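PDB 6WB6: transferrin from Manduca sexta, which transports iron, binding a single ferric ion per molecule together with a carbonate anion. Local coordinates for residues Asn449-Leu454 with Gly493-Gly498. Residues are numbered along the deposited sequence; the frame is centred on the assembly and turned at random.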
ATOM      1  N   ASN A 449      31.352  10.468  24.537  1.00 33.50           N
ATOM      2  CA  ASN A 449      31.075   9.219  23.839  1.00 30.13           C
ATOM      3  C   ASN A 449      30.089   8.317  24.565  1.00 37.27           C
ATOM      4  O   ASN A 449      29.781   7.235  24.060  1.00 40.07           O
ATOM      5  CB  ASN A 449      32.362   8.415  23.624  1.00 39.45           C
ATOM      6  CG  ASN A 449      33.465   9.244  23.067  1.00 38.98           C
ATOM      7  OD1 ASN A 449      33.506   9.502  21.871  1.00 44.32           O
ATOM      8  ND2 ASN A 449      34.376   9.675  23.932  1.00 50.47           N
ATOM      9  N   LYS A 450      29.610   8.715  25.736  1.00 26.41           N
ATOM     10  CA  LYS A 450      28.688   7.921  26.535  1.00 32.36           C
ATOM     11  C   LYS A 450      28.084   8.853  27.583  1.00 30.42           C
ATOM     12  O   LYS A 450      28.552   9.980  27.781  1.00 31.54           O
ATOM     13  CB  LYS A 450      29.397   6.714  27.155  1.00 28.51           C
ATOM     14  CG  LYS A 450      30.568   7.060  28.046  1.00 38.10           C
ATOM     15  CD  LYS A 450      31.079   5.826  28.826  1.00 31.57           C
ATOM     16  CE  LYS A 450      31.979   6.235  29.981  1.00 38.37           C
ATOM     17  NZ  LYS A 450      31.664   5.419  31.203  1.00 60.42           N
ATOM     18  N   ILE A 451      27.052   8.368  28.274  1.00 35.73           N
ATOM     19  CA  ILE A 451      26.185   9.296  28.993  1.00 33.39           C
ATOM     20  C   ILE A 451      26.881   9.885  30.216  1.00 28.51           C
ATOM     21  O   ILE A 451      26.655  11.048  30.556  1.00 31.80           O
ATOM     22  CB  ILE A 451      24.852   8.631  29.368  1.00 36.59           C
ATOM     23  CG1 ILE A 451      23.883   9.684  29.933  1.00 25.66           C
ATOM     24  CG2 ILE A 451      25.066   7.469  30.361  1.00 32.31           C
ATOM     25  CD1 ILE A 451      23.551  10.835  28.964  1.00 28.66           C
ATOM     26  N   ASP A 452      27.718   9.111  30.910  1.00 37.53           N
ATOM     27  CA  ASP A 452      28.355   9.688  32.091  1.00 34.89           C
ATOM     28  C   ASP A 452      29.347  10.792  31.720  1.00 37.61           C
ATOM     29  O   ASP A 452      29.614  11.668  32.549  1.00 32.07           O
ATOM     30  CB  ASP A 452      29.035   8.602  32.923  1.00 37.47           C
ATOM     31  N   ASP A 453      29.871  10.797  30.484  1.00 36.35           N
ATOM     32  CA  ASP A 453      30.743  11.886  30.046  1.00 39.49           C
ATOM     33  C   ASP A 453      30.021  13.222  29.963  1.00 38.00           C
ATOM     34  O   ASP A 453      30.680  14.265  29.904  1.00 40.70           O
ATOM     35  CB  ASP A 453      31.341  11.607  28.668  1.00 37.53           C
ATOM     36  CG  ASP A 453      32.152  10.343  28.625  1.00 36.10           C
ATOM     37  OD1 ASP A 453      32.650   9.892  29.682  1.00 36.99           O
ATOM     38  OD2 ASP A 453      32.296   9.813  27.513  1.00 26.58           O
ATOM     39  N   LEU A 454      28.696  13.217  29.911  1.00 40.95           N
ATOM     40  CA  LEU A 454      27.933  14.458  29.877  1.00 45.91           C
ATOM     41  C   LEU A 454      27.465  14.905  31.252  1.00 40.82           C
ATOM     42  O   LEU A 454      26.803  15.946  31.355  1.00 38.32           O
ATOM     43  CB  LEU A 454      26.743  14.304  28.928  1.00 41.89           C
ATOM     44  CG  LEU A 454      27.230  14.343  27.472  1.00 33.57           C
ATOM     45  CD1 LEU A 454      26.286  13.628  26.526  1.00 31.91           C
ATOM     46  CD2 LEU A 454      27.399  15.796  27.055  1.00 39.89           C
ATOM     47  N   GLY A 493      17.888  18.199  35.630  1.00 36.85           N
ATOM     48  CA  GLY A 493      18.637  19.432  35.786  1.00 43.63           C
ATOM     49  C   GLY A 493      19.903  19.221  36.585  1.00 38.09           C
ATOM     50  O   GLY A 493      20.948  19.797  36.274  1.00 34.35           O
ATOM     51  N   GLU A 494      19.838  18.356  37.601  1.00 31.82           N
ATOM     52  CA  GLU A 494      21.020  18.104  38.410  1.00 35.58           C
ATOM     53  C   GLU A 494      22.049  17.256  37.671  1.00 31.81           C
ATOM     54  O   GLU A 494      23.235  17.341  37.988  1.00 34.65           O
ATOM     55  CB  GLU A 494      20.630  17.444  39.736  1.00 33.98           C
ATOM     56  CG  GLU A 494      19.631  18.255  40.580  1.00 52.93           C
ATOM     57  CD  GLU A 494      20.182  19.592  41.099  1.00 62.39           C
ATOM     58  OE1 GLU A 494      21.357  19.912  40.823  1.00 58.02           O
ATOM     59  OE2 GLU A 494      19.429  20.326  41.790  1.00 62.28           O
ATOM     60  N   PHE A 495      21.643  16.453  36.687  1.00 27.47           N
ATOM     61  CA  PHE A 495      22.653  15.774  35.874  1.00 33.09           C
ATOM     62  C   PHE A 495      23.368  16.759  34.949  1.00 37.49           C
ATOM     63  O   PHE A 495      24.601  16.827  34.931  1.00 34.65           O
ATOM     64  CB  PHE A 495      22.033  14.646  35.063  1.00 34.74           C
ATOM     65  CG  PHE A 495      23.028  13.932  34.195  1.00 39.63           C
ATOM     66  CD1 PHE A 495      23.376  14.437  32.952  1.00 34.54           C
ATOM     67  CD2 PHE A 495      23.631  12.766  34.628  1.00 25.27           C
ATOM     68  CE1 PHE A 495      24.317  13.782  32.141  1.00 30.91           C
ATOM     69  CE2 PHE A 495      24.556  12.110  33.819  1.00 36.12           C
ATOM     70  CZ  PHE A 495      24.898  12.639  32.567  1.00 32.72           C
ATOM     71  N   PHE A 496      22.613  17.532  34.166  1.00 39.51           N
ATOM     72  CA  PHE A 496      23.207  18.588  33.346  1.00 34.30           C
ATOM     73  C   PHE A 496      23.335  19.851  34.194  1.00 35.50           C
ATOM     74  O   PHE A 496      22.742  20.892  33.920  1.00 33.01           O
ATOM     75  CB  PHE A 496      22.372  18.828  32.094  1.00 30.45           C
ATOM     76  CG  PHE A 496      22.345  17.655  31.169  1.00 33.52           C
ATOM     77  CD1 PHE A 496      23.445  17.355  30.385  1.00 34.62           C
ATOM     78  CD2 PHE A 496      21.234  16.851  31.086  1.00 25.92           C
ATOM     79  CE1 PHE A 496      23.439  16.279  29.532  1.00 34.85           C
ATOM     80  CE2 PHE A 496      21.226  15.766  30.229  1.00 35.01           C
ATOM     81  CZ  PHE A 496      22.339  15.486  29.453  1.00 27.99           C
ATOM     82  N   SER A 497      24.157  19.726  35.239  1.00 38.56           N
ATOM     83  CA  SER A 497      24.277  20.752  36.269  1.00 46.44           C
ATOM     84  C   SER A 497      24.821  22.072  35.735  1.00 38.01           C
ATOM     85  O   SER A 497      24.708  23.088  36.426  1.00 31.24           O
ATOM     86  CB  SER A 497      25.176  20.243  37.407  1.00 44.15           C
ATOM     87  OG  SER A 497      26.496  19.993  36.955  1.00 35.82           O
ATOM     88  N   GLY A 498      25.401  22.080  34.534  1.00 32.62           N
ATOM     89  CA  GLY A 498      25.785  23.317  33.872  1.00 33.05           C
ATOM     90  C   GLY A 498      24.618  24.098  33.311  1.00 30.16           C
ATOM     91  O   GLY A 498      24.810  25.222  32.840  1.00 36.37           O
TER
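The carbonyl oxygen of I451 meets two groups: the backbone N of L454 donates a hydrogen bond to it at 3.0 Å, and CZ of the F495 ring lies 3.1 Å from I451 O. The oxygen lies at the edge of that ring, close to its plane, an approach that turns the weakly positive hydrogen on CZ toward the carbonyl. With CG anti to the backbone N (chi1 179°), the F495 ring reaches out from the last turn of helix 488-495, its CZ end aimed at I451 O. A second carbonyl of the same turn comes obliquely to one side of the ring, with L454 O 3.4 Å from F495 CE1. Apolar contacts flank these oxygens: I451 CG1 sits 4.1 Å from F495 CZ, and L454 CB is shared between CE1 of F495 and CE1 of F496, the latter at 3.9 Å. The contact lies in the C-terminal transferrin lobe, joining the short 3-10 turn that leads into strand 458-461 to the helix end that leads into its parallel partner 499-501. F496, centre of an inverse gamma turn, is where the chain leaves the helix, and its ring receives CD1 of F495 over its centre, 3.5 Å above the plane. With an alanine at F495, a gap would probably open between the turn and the helix end, and the I451 carbonyl and F496 ring face would lose their aromatic neighbour. Helix 467-479 packs against this cluster, L477 touching I451, F495 and F496. D453 OD2 accepts a hydrogen bond from the backbone N of N449 through its anti lone pair.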